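Local coordinates for LpxE (Aquifex aeolicus, PDB 6EBU), which probably removes the 1-phosphate of lipid A as a membrane-embedded phosphatase of the PAP2 superfamily, at residues A[17-22]-A[148-153]. The protein carries 1 engineered substitution. Numbering follows the deposited sequence.
With SO4 (sulfate ion), chain B.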
ATOM      1  N   GLU A  17      -9.922   0.841  16.814  1.00 50.33           N
ATOM      2  CA  GLU A  17      -9.822   2.214  17.301  1.00 55.06           C
ATOM      3  C   GLU A  17      -8.954   3.060  16.379  1.00 51.46           C
ATOM      4  O   GLU A  17      -9.268   4.228  16.119  1.00 52.64           O
ATOM      5  CB  GLU A  17      -9.272   2.228  18.727  1.00 53.12           C
ATOM      6  N   LEU A  18      -7.856   2.489  15.875  1.00 59.79           N
ATOM      7  CA  LEU A  18      -7.021   3.209  14.920  1.00 50.18           C
ATOM      8  C   LEU A  18      -7.785   3.507  13.637  1.00 54.55           C
ATOM      9  O   LEU A  18      -7.669   4.605  13.078  1.00 47.63           O
ATOM     10  CB  LEU A  18      -5.757   2.408  14.610  1.00 64.00           C
ATOM     11  CG  LEU A  18      -4.598   2.447  15.606  1.00 67.61           C
ATOM     12  CD1 LEU A  18      -3.283   2.200  14.882  1.00 58.65           C
ATOM     13  CD2 LEU A  18      -4.563   3.770  16.351  1.00 73.60           C
ATOM     14  N   PHE A  19      -8.568   2.542  13.151  1.00 44.45           N
ATOM     15  CA  PHE A  19      -9.339   2.777  11.936  1.00 41.36           C
ATOM     16  C   PHE A  19     -10.335   3.913  12.127  1.00 47.14           C
ATOM     17  O   PHE A  19     -10.495   4.761  11.240  1.00 47.90           O
ATOM     18  CB  PHE A  19     -10.070   1.503  11.505  1.00 39.78           C
ATOM     19  CG  PHE A  19     -11.017   1.722  10.360  1.00 39.84           C
ATOM     20  CD1 PHE A  19     -10.551   1.753   9.055  1.00 36.87           C
ATOM     21  CD2 PHE A  19     -12.368   1.929  10.589  1.00 42.56           C
ATOM     22  CE1 PHE A  19     -11.415   1.971   8.000  1.00 37.06           C
ATOM     23  CE2 PHE A  19     -13.240   2.149   9.536  1.00 42.65           C
ATOM     24  CZ  PHE A  19     -12.762   2.170   8.241  1.00 44.02           C
ATOM     25  N   ARG A  20     -11.018   3.943  13.273  1.00 42.92           N
ATOM     26  CA  ARG A  20     -12.026   4.973  13.506  1.00 49.67           C
ATOM     27  C   ARG A  20     -11.401   6.361  13.550  1.00 44.07           C
ATOM     28  O   ARG A  20     -11.970   7.322  13.020  1.00 50.64           O
ATOM     29  CB  ARG A  20     -12.784   4.685  14.803  1.00 48.25           C
ATOM     30  CG  ARG A  20     -13.668   3.450  14.749  1.00 43.70           C
ATOM     31  CD  ARG A  20     -14.752   3.590  13.696  1.00 48.55           C
ATOM     32  NE  ARG A  20     -15.660   2.448  13.701  1.00 51.79           N
ATOM     33  CZ  ARG A  20     -16.694   2.309  12.876  1.00 52.88           C
ATOM     34  NH1 ARG A  20     -16.954   3.242  11.972  1.00 52.77           N
ATOM     35  NH2 ARG A  20     -17.467   1.235  12.957  1.00 52.74           N
ATOM     36  N   LEU A  21     -10.227   6.486  14.175  1.00 38.63           N
ATOM     37  CA  LEU A  21      -9.576   7.788  14.272  1.00 47.77           C
ATOM     38  C   LEU A  21      -9.232   8.339  12.893  1.00 53.44           C
ATOM     39  O   LEU A  21      -9.359   9.545  12.649  1.00 54.42           O
ATOM     40  CB  LEU A  21      -8.318   7.681  15.136  1.00 44.93           C
ATOM     41  N   ILE A  22      -8.805   7.471  11.975  1.00 48.60           N
ATOM     42  CA  ILE A  22      -8.446   7.921  10.635  1.00 42.86           C
ATOM     43  C   ILE A  22      -9.684   8.061   9.759  1.00 45.04           C
ATOM     44  O   ILE A  22      -9.839   9.053   9.037  1.00 42.83           O
ATOM     45  CB  ILE A  22      -7.421   6.956  10.013  1.00 43.07           C
ATOM     46  CG1 ILE A  22      -6.096   7.025  10.774  1.00 39.21           C
ATOM     47  CG2 ILE A  22      -7.226   7.264   8.534  1.00 33.13           C
ATOM     48  CD1 ILE A  22      -5.095   5.979  10.350  1.00 47.69           C
ATOM     49  N   VAL A 148     -11.398   1.186   3.021  1.00 42.21           N
ATOM     50  CA  VAL A 148     -11.276  -0.123   2.387  1.00 40.14           C
ATOM     51  C   VAL A 148     -10.244  -1.015   3.060  1.00 35.19           C
ATOM     52  O   VAL A 148     -10.124  -2.192   2.684  1.00 43.14           O
ATOM     53  CB  VAL A 148     -10.942   0.015   0.885  1.00 41.30           C
ATOM     54  CG1 VAL A 148     -12.012   0.835   0.180  1.00 37.44           C
ATOM     55  CG2 VAL A 148      -9.564   0.638   0.695  1.00 35.73           C
ATOM     56  N   HIS A 149      -9.498  -0.507   4.037  1.00 38.88           N
ATOM     57  CA  HIS A 149      -8.495  -1.307   4.721  1.00 33.77           C
ATOM     58  C   HIS A 149      -8.460  -0.933   6.195  1.00 40.66           C
ATOM     59  O   HIS A 149      -8.869   0.161   6.593  1.00 40.38           O
ATOM     60  CB  HIS A 149      -7.099  -1.127   4.103  1.00 34.90           C
ATOM     61  CG  HIS A 149      -6.863  -1.961   2.881  1.00 48.92           C
ATOM     62  ND1 HIS A 149      -6.824  -3.338   2.913  1.00 49.44           N
ATOM     63  CD2 HIS A 149      -6.645  -1.609   1.591  1.00 43.98           C
ATOM     64  CE1 HIS A 149      -6.596  -3.799   1.697  1.00 40.94           C
ATOM     65  NE2 HIS A 149      -6.486  -2.772   0.876  1.00 44.99           N
ATOM     66  N   PHE A 150      -7.974  -1.876   7.002  1.00 37.87           N
ATOM     67  CA  PHE A 150      -7.667  -1.695   8.410  1.00 39.60           C
ATOM     68  C   PHE A 150      -6.199  -1.342   8.584  1.00 43.08           C
ATOM     69  O   PHE A 150      -5.372  -1.643   7.718  1.00 39.42           O
ATOM     70  CB  PHE A 150      -7.978  -2.972   9.189  1.00 38.65           C
ATOM     71  CG  PHE A 150      -9.431  -3.342   9.210  1.00 44.17           C
ATOM     72  CD1 PHE A 150     -10.308  -2.712  10.075  1.00 43.48           C
ATOM     73  CD2 PHE A 150      -9.915  -4.339   8.379  1.00 46.09           C
ATOM     74  CE1 PHE A 150     -11.648  -3.063  10.104  1.00 48.10           C
ATOM     75  CE2 PHE A 150     -11.252  -4.694   8.404  1.00 40.78           C
ATOM     76  CZ  PHE A 150     -12.117  -4.054   9.269  1.00 39.18           C
ATOM     77  N   PRO A 151      -5.844  -0.694   9.696  1.00 42.17           N
ATOM     78  CA  PRO A 151      -4.421  -0.428   9.968  1.00 39.82           C
ATOM     79  C   PRO A 151      -3.548  -1.671   9.956  1.00 40.41           C
ATOM     80  O   PRO A 151      -2.363  -1.578   9.613  1.00 43.43           O
ATOM     81  CB  PRO A 151      -4.458   0.223  11.356  1.00 41.58           C
ATOM     82  CG  PRO A 151      -5.780   0.909  11.392  1.00 36.03           C
ATOM     83  CD  PRO A 151      -6.728   0.018  10.636  1.00 44.66           C
ATOM     84  N   LEU A 152      -4.091  -2.832  10.327  1.00 45.95           N
ATOM     85  CA  LEU A 152      -3.316  -4.066  10.249  1.00 45.78           C
ATOM     86  C   LEU A 152      -2.925  -4.381   8.809  1.00 40.58           C
ATOM     87  O   LEU A 152      -1.805  -4.834   8.546  1.00 38.60           O
ATOM     88  CB  LEU A 152      -4.111  -5.224  10.852  1.00 50.22           C
ATOM     89  CG  LEU A 152      -3.549  -6.628  10.619  1.00 51.53           C
ATOM     90  CD1 LEU A 152      -2.203  -6.789  11.311  1.00 41.20           C
ATOM     91  CD2 LEU A 152      -4.529  -7.695  11.083  1.00 42.97           C
ATOM     92  N   ASP A 153      -3.837  -4.138   7.863  1.00 42.67           N
ATOM     93  CA  ASP A 153      -3.562  -4.449   6.463  1.00 43.82           C
ATOM     94  C   ASP A 153      -2.461  -3.561   5.900  1.00 43.40           C
ATOM     95  O   ASP A 153      -1.604  -4.032   5.143  1.00 36.98           O
ATOM     96  CB  ASP A 153      -4.833  -4.297   5.630  1.00 46.09           C
ATOM     97  CG  ASP A 153      -6.030  -4.971   6.260  1.00 42.52           C
ATOM     98  OD1 ASP A 153      -5.849  -6.023   6.910  1.00 47.05           O
ATOM     99  OD2 ASP A 153      -7.155  -4.450   6.100  1.00 36.94           O
TER
HETATM  100  S   SO4 B 201      -5.784  -3.576  -2.199  1.00 53.74           S
HETATM  101  O1  SO4 B 201      -5.447  -2.274  -1.628  1.00 53.58           O
HETATM  102  O2  SO4 B 201      -7.207  -3.618  -2.516  1.00 53.46           O
HETATM  103  O3  SO4 B 201      -5.469  -4.615  -1.223  1.00 52.52           O
HETATM  104  O4  SO4 B 201      -5.006  -3.794  -3.415  1.00 51.47           O
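Leu18 CB lies 3.6 Å from CG of Pro151, the first residue of helix 151-170. One residue on, Phe19 takes most of the contact. The proline ring sits against the start of this side chain, with Pro151 CD 3.8 Å from Phe19 CB. With CG anti to the backbone N (chi1 173°), the Phe19 ring reaches past the proline to the loop before the helix, where its CD1 is 3.4 Å from the carbonyl oxygen of His149. It also meets the Phe150 ring obliquely, the centroids 5.8 Å apart and the planes at 54°. Pro87 and Ile144 add to its surroundings.

Beyond this apolar layer, the His149 side chain leaves the backbone away from 17-22. Its NE2 donates to sulfate O1 at 2.8 Å, while ND1 makes a weak, longer bond to Asp153 OD2. That same oxygen takes the N-cap residue's amide, Phe150 N, at 2.8 Å from above the carboxylate plane, and is also hydrogen-bonded with Ser104 OG. An alanine in place of His149 would probably leave the sulfate without its imidazole donor and Asp153 without its imidazole partner. Lys79, Arg86, Gly108 and Arg143 complete the anion's cradle. A histidine followed four residues on by an aspartate in the helix's first turn is the H-x3-D pattern of the third PAP2 signature, consistent with a phosphatase active site where the sulfate probably mimics a substrate phosphate.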